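Local coordinates for periplasmic binding protein (Veillonella parvula, PDB 4MO9) that probably captures a substrate, perhaps an iron chelate, outside the cell membrane for an ABC-type importer, as other periplasmic binding proteins do, at residues A[335-338]-A[339-342]; A[164-168]-A[169-173]. All blocks are in the same frame, centred on the assembly; numbering follows the deposited sequence.

From the N terminus the chain reaches contact 2 first and contact 1 much later. Contact 2 (164-173) joins the end of helix 154-168 to the start of helix 171-194. Contact 1 (335-342) lies between helices 324-334 and 344-355. The two neither nest nor cross, and each is a local turn whose two segments follow without a gap. The nearest atoms of contact 1 and contact 2 are about 21 Å apart. Helix 171-194 starts at contact 2, and its Arg187 and Arg191 reach contact 1. It runs from the lobe with the parallel sheet to the lobe with the mixed sheet, as the long linking helix does in TroA-like binding proteins.

Contact 1. Residues A[335-338]-A[339-342]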
# COMPACT_ATOMS: atom_id res chain seq x y z
N TYR A 335 -2.33 12.59 -16.82
CA TYR A 335 -2.96 12.69 -18.15
C TYR A 335 -4.49 12.68 -18.09
O TYR A 335 -5.13 11.70 -18.50
CB TYR A 335 -2.47 11.52 -19.03
CG TYR A 335 -0.96 11.47 -19.21
CD1 TYR A 335 -0.18 10.62 -18.44
CD2 TYR A 335 -0.32 12.28 -20.14
CE1 TYR A 335 1.19 10.56 -18.60
CE2 TYR A 335 1.06 12.23 -20.31
CZ TYR A 335 1.81 11.37 -19.53
OH TYR A 335 3.18 11.30 -19.68
N PRO A 336 -5.09 13.78 -17.58
CA PRO A 336 -6.52 13.88 -17.27
C PRO A 336 -7.45 13.55 -18.44
O PRO A 336 -8.43 12.81 -18.25
CB PRO A 336 -6.69 15.35 -16.87
CG PRO A 336 -5.36 15.74 -16.34
CD PRO A 336 -4.35 14.98 -17.16
N GLU A 337 -7.16 14.09 -19.62
CA GLU A 337 -8.02 13.90 -20.78
C GLU A 337 -7.92 12.49 -21.36
O GLU A 337 -8.85 12.02 -22.02
CB GLU A 337 -7.70 14.94 -21.86
CG GLU A 337 -7.89 16.38 -21.39
CD GLU A 337 -9.35 16.77 -21.24
OE1 GLU A 337 -9.63 17.75 -20.50
OE2 GLU A 337 -10.22 16.11 -21.86
N GLU A 338 -6.81 11.80 -21.10
CA GLU A 338 -6.62 10.44 -21.61
C GLU A 338 -7.27 9.41 -20.70
O GLU A 338 -7.36 8.24 -21.07
CB GLU A 338 -5.14 10.10 -21.77
CG GLU A 338 -4.44 10.78 -22.93
CD GLU A 338 -4.14 12.24 -22.65
OE1 GLU A 338 -4.28 12.68 -21.48
OE2 GLU A 338 -3.77 12.96 -23.60
N PHE A 339 -7.72 9.85 -19.53
CA PHE A 339 -8.26 8.94 -18.52
C PHE A 339 -9.61 9.37 -17.92
O PHE A 339 -9.86 9.16 -16.73
CB PHE A 339 -7.23 8.69 -17.41
CG PHE A 339 -6.07 7.82 -17.84
CD1 PHE A 339 -6.14 6.45 -17.72
CD2 PHE A 339 -4.92 8.39 -18.38
CE1 PHE A 339 -5.08 5.64 -18.12
CE2 PHE A 339 -3.85 7.60 -18.78
CZ PHE A 339 -3.93 6.21 -18.65
N LYS A 340 -10.48 9.94 -18.77
CA LYS A 340 -11.81 10.36 -18.34
C LYS A 340 -12.69 9.17 -17.98
O LYS A 340 -13.65 9.30 -17.23
CB LYS A 340 -12.51 11.19 -19.43
CG LYS A 340 -11.73 12.41 -19.87
CD LYS A 340 -12.58 13.38 -20.70
CE LYS A 340 -13.55 14.16 -19.81
NZ LYS A 340 -14.10 15.37 -20.50
N ASP A 341 -12.34 8.00 -18.53
CA ASP A 341 -13.12 6.79 -18.31
C ASP A 341 -12.65 6.04 -17.06
O ASP A 341 -13.11 4.92 -16.78
CB ASP A 341 -13.04 5.88 -19.54
CG ASP A 341 -11.62 5.45 -19.88
OD1 ASP A 341 -10.67 6.08 -19.37
OD2 ASP A 341 -11.45 4.49 -20.66
N VAL A 342 -11.73 6.64 -16.31
CA VAL A 342 -11.20 6.01 -15.11
C VAL A 342 -11.55 6.83 -13.86
O VAL A 342 -11.43 8.05 -13.87
CB VAL A 342 -9.68 5.81 -15.23
CG1 VAL A 342 -9.04 5.60 -13.88
CG2 VAL A 342 -9.38 4.61 -16.15
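Phe339 packs back on Tyr335 in the linker between helices 324-334 and 344-355 of this TroA-like periplasmic binding protein. A short run with helical backbone angles, 336-338, leads into a type I beta turn from Phe339 to Val342. The Phe339 ring turns an edge to the backbone of Tyr335: CD2 lies 3.3 Å from Tyr335 O, which sits in the plane of the ring. Tyr335 CB touches the same edge, 4.0 Å from Phe339 CD2. Glu338 O lies over one face of the ring. CG of Phe339 stands beside its own backbone N (chi1 -72°), which turns the ring back toward Tyr335.

On the outer side, Lys340 and Glu337 run side by side and point the same way. CG of Lys340 rests 3.6 Å from Glu337 O. Their charged ends, Glu337 OE2 and Lys340 NZ, are 4.2 Å apart, too far for a salt bridge, so any attraction is probably modest.

The backbone adds a weak hydrogen bond from Phe339 N to Pro336 O at 3.3 Å. The beta turn is closed by Val342 N on Phe339 O at 3.2 Å.

Tyr335 OH hydrogen-bonds to Gly232 O, and Glu338 OE2 forms a salt bridge with Lys197 NZ. Arg191 NH1, from helix 171-194, forms a salt bridge with Asp341 OD1 and hydrogen-bonds to Glu338 O. On helix 324-334, Lys332 NZ hydrogen-bonds to two carbonyl oxygens of the turn, Phe339 O and Val342 O.

Contact 2. Residues A[164-168]-A[169-173]; sequences IGKAL and GKEER
Gly169 ends helix 154-168 by binding back into its last turn, in a Schellman motif. Its N donates to Lys166 O at 3.2 Å. A positive phi of 69° turns the chain out of the helix at this glycine.

Lys170 makes the second, shorter bond of the motif. Its N donates to Gly165 O at 2.7 Å, with an N-H...O angle of 163°. Lys170 is also the N-cap residue of helix 171-194, so one residue serves the end of one helix and the start of the next. Its side chain folds past the Leu168 carbonyl, with Lys170 CG 3.7 Å from Leu168 O. The same CG lies alongside Leu168, 4.0 Å from Leu168 CB.

Glu171 begins the second helix and lies beside Lys166, both pointing the same way. The contact is between their chain carbons: Glu171 CD is 4.0 Å from Lys166 CG. With chi1 at -170° and the rest extended, the Lys166 chain runs straight out, and its NZ hydrogen-bonds to Glu23 O on strand 22-25. A water links the two residues. It donates to Lys166 O at 2.7 Å and weakly to Glu171 OE1 at 3.4 Å. Lys166 O thus accepts both this water and Gly169 N.

Arg173, in the first turn of the helix, donates a hydrogen bond from NE to Ala57 O of helix 52-59. Leu168 packs on Ile55 of that helix. Ile164 and Ala167 touch Phe120 of strand 118-122, and they meet Ile147 and Ile145 of strand 143-147 respectively. The end of helix 154-168 is thus packed against the parallel sheet, helix 52-59 and strand 22-25, while the corner at Gly169 is exposed.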
# COMPACT_ATOMS: atom_id res chain seq x y z
N ILE A 164 -2.10 -16.87 -2.07
CA ILE A 164 -2.85 -16.69 -0.83
C ILE A 164 -4.22 -17.34 -0.96
O ILE A 164 -4.68 -18.04 -0.05
CB ILE A 164 -3.00 -15.20 -0.46
CG1 ILE A 164 -1.63 -14.57 -0.23
CG2 ILE A 164 -3.87 -15.06 0.80
CD1 ILE A 164 -1.66 -13.06 0.03
N GLY A 165 -4.88 -17.13 -2.10
CA GLY A 165 -6.16 -17.77 -2.35
C GLY A 165 -6.09 -19.29 -2.34
O GLY A 165 -6.96 -19.96 -1.74
N LYS A 166 -5.09 -19.86 -3.00
CA LYS A 166 -5.00 -21.31 -3.08
C LYS A 166 -4.71 -21.89 -1.69
O LYS A 166 -5.24 -22.95 -1.32
CB LYS A 166 -3.96 -21.75 -4.11
CG LYS A 166 -3.99 -23.25 -4.40
CD LYS A 166 -3.17 -23.60 -5.63
CE LYS A 166 -3.41 -25.05 -6.05
NZ LYS A 166 -2.54 -25.41 -7.20
N ALA A 167 -3.87 -21.19 -0.92
CA ALA A 167 -3.56 -21.61 0.44
C ALA A 167 -4.81 -21.67 1.32
O ALA A 167 -4.95 -22.55 2.18
CB ALA A 167 -2.53 -20.68 1.05
N LEU A 168 -5.73 -20.74 1.07
CA LEU A 168 -6.96 -20.63 1.86
C LEU A 168 -8.12 -21.45 1.31
O LEU A 168 -9.20 -21.48 1.91
CB LEU A 168 -7.36 -19.15 1.98
CG LEU A 168 -6.51 -18.34 2.95
CD1 LEU A 168 -6.85 -16.85 2.89
CD2 LEU A 168 -6.73 -18.89 4.34
N GLY A 169 -7.92 -22.14 0.18
CA GLY A 169 -9.03 -22.83 -0.47
C GLY A 169 -10.05 -21.89 -1.10
O GLY A 169 -11.23 -22.22 -1.18
N LYS A 170 -9.59 -20.71 -1.54
CA LYS A 170 -10.47 -19.73 -2.17
C LYS A 170 -9.96 -19.35 -3.56
O LYS A 170 -9.86 -18.17 -3.89
CB LYS A 170 -10.59 -18.48 -1.30
CG LYS A 170 -10.94 -18.75 0.15
CD LYS A 170 -12.25 -19.49 0.27
CE LYS A 170 -13.42 -18.56 0.43
NZ LYS A 170 -14.38 -19.12 1.42
N GLU A 171 -9.67 -20.36 -4.39
CA GLU A 171 -9.10 -20.11 -5.72
C GLU A 171 -9.99 -19.27 -6.62
O GLU A 171 -9.49 -18.41 -7.36
CB GLU A 171 -8.78 -21.42 -6.44
CG GLU A 171 -7.55 -22.13 -5.91
CD GLU A 171 -7.32 -23.46 -6.61
OE1 GLU A 171 -7.52 -24.52 -5.97
OE2 GLU A 171 -6.94 -23.43 -7.80
N GLU A 172 -11.30 -19.52 -6.60
CA GLU A 172 -12.21 -18.78 -7.48
C GLU A 172 -12.28 -17.30 -7.11
O GLU A 172 -12.20 -16.43 -7.99
CB GLU A 172 -13.61 -19.41 -7.49
CG GLU A 172 -13.69 -20.76 -8.20
CD GLU A 172 -15.13 -21.27 -8.33
OE1 GLU A 172 -15.97 -20.91 -7.47
OE2 GLU A 172 -15.42 -22.01 -9.29
N ARG A 173 -12.41 -17.01 -5.82
CA ARG A 173 -12.49 -15.61 -5.37
C ARG A 173 -11.16 -14.90 -5.61
O ARG A 173 -11.12 -13.70 -5.94
CB ARG A 173 -12.87 -15.55 -3.90
CG ARG A 173 -13.02 -14.16 -3.34
CD ARG A 173 -14.20 -14.12 -2.40
NE ARG A 173 -14.25 -12.90 -1.60
CZ ARG A 173 -15.37 -12.29 -1.26
NH1 ARG A 173 -16.54 -12.78 -1.68
NH2 ARG A 173 -15.34 -11.19 -0.51
O HOH W 1 -7.01 -24.60 -2.62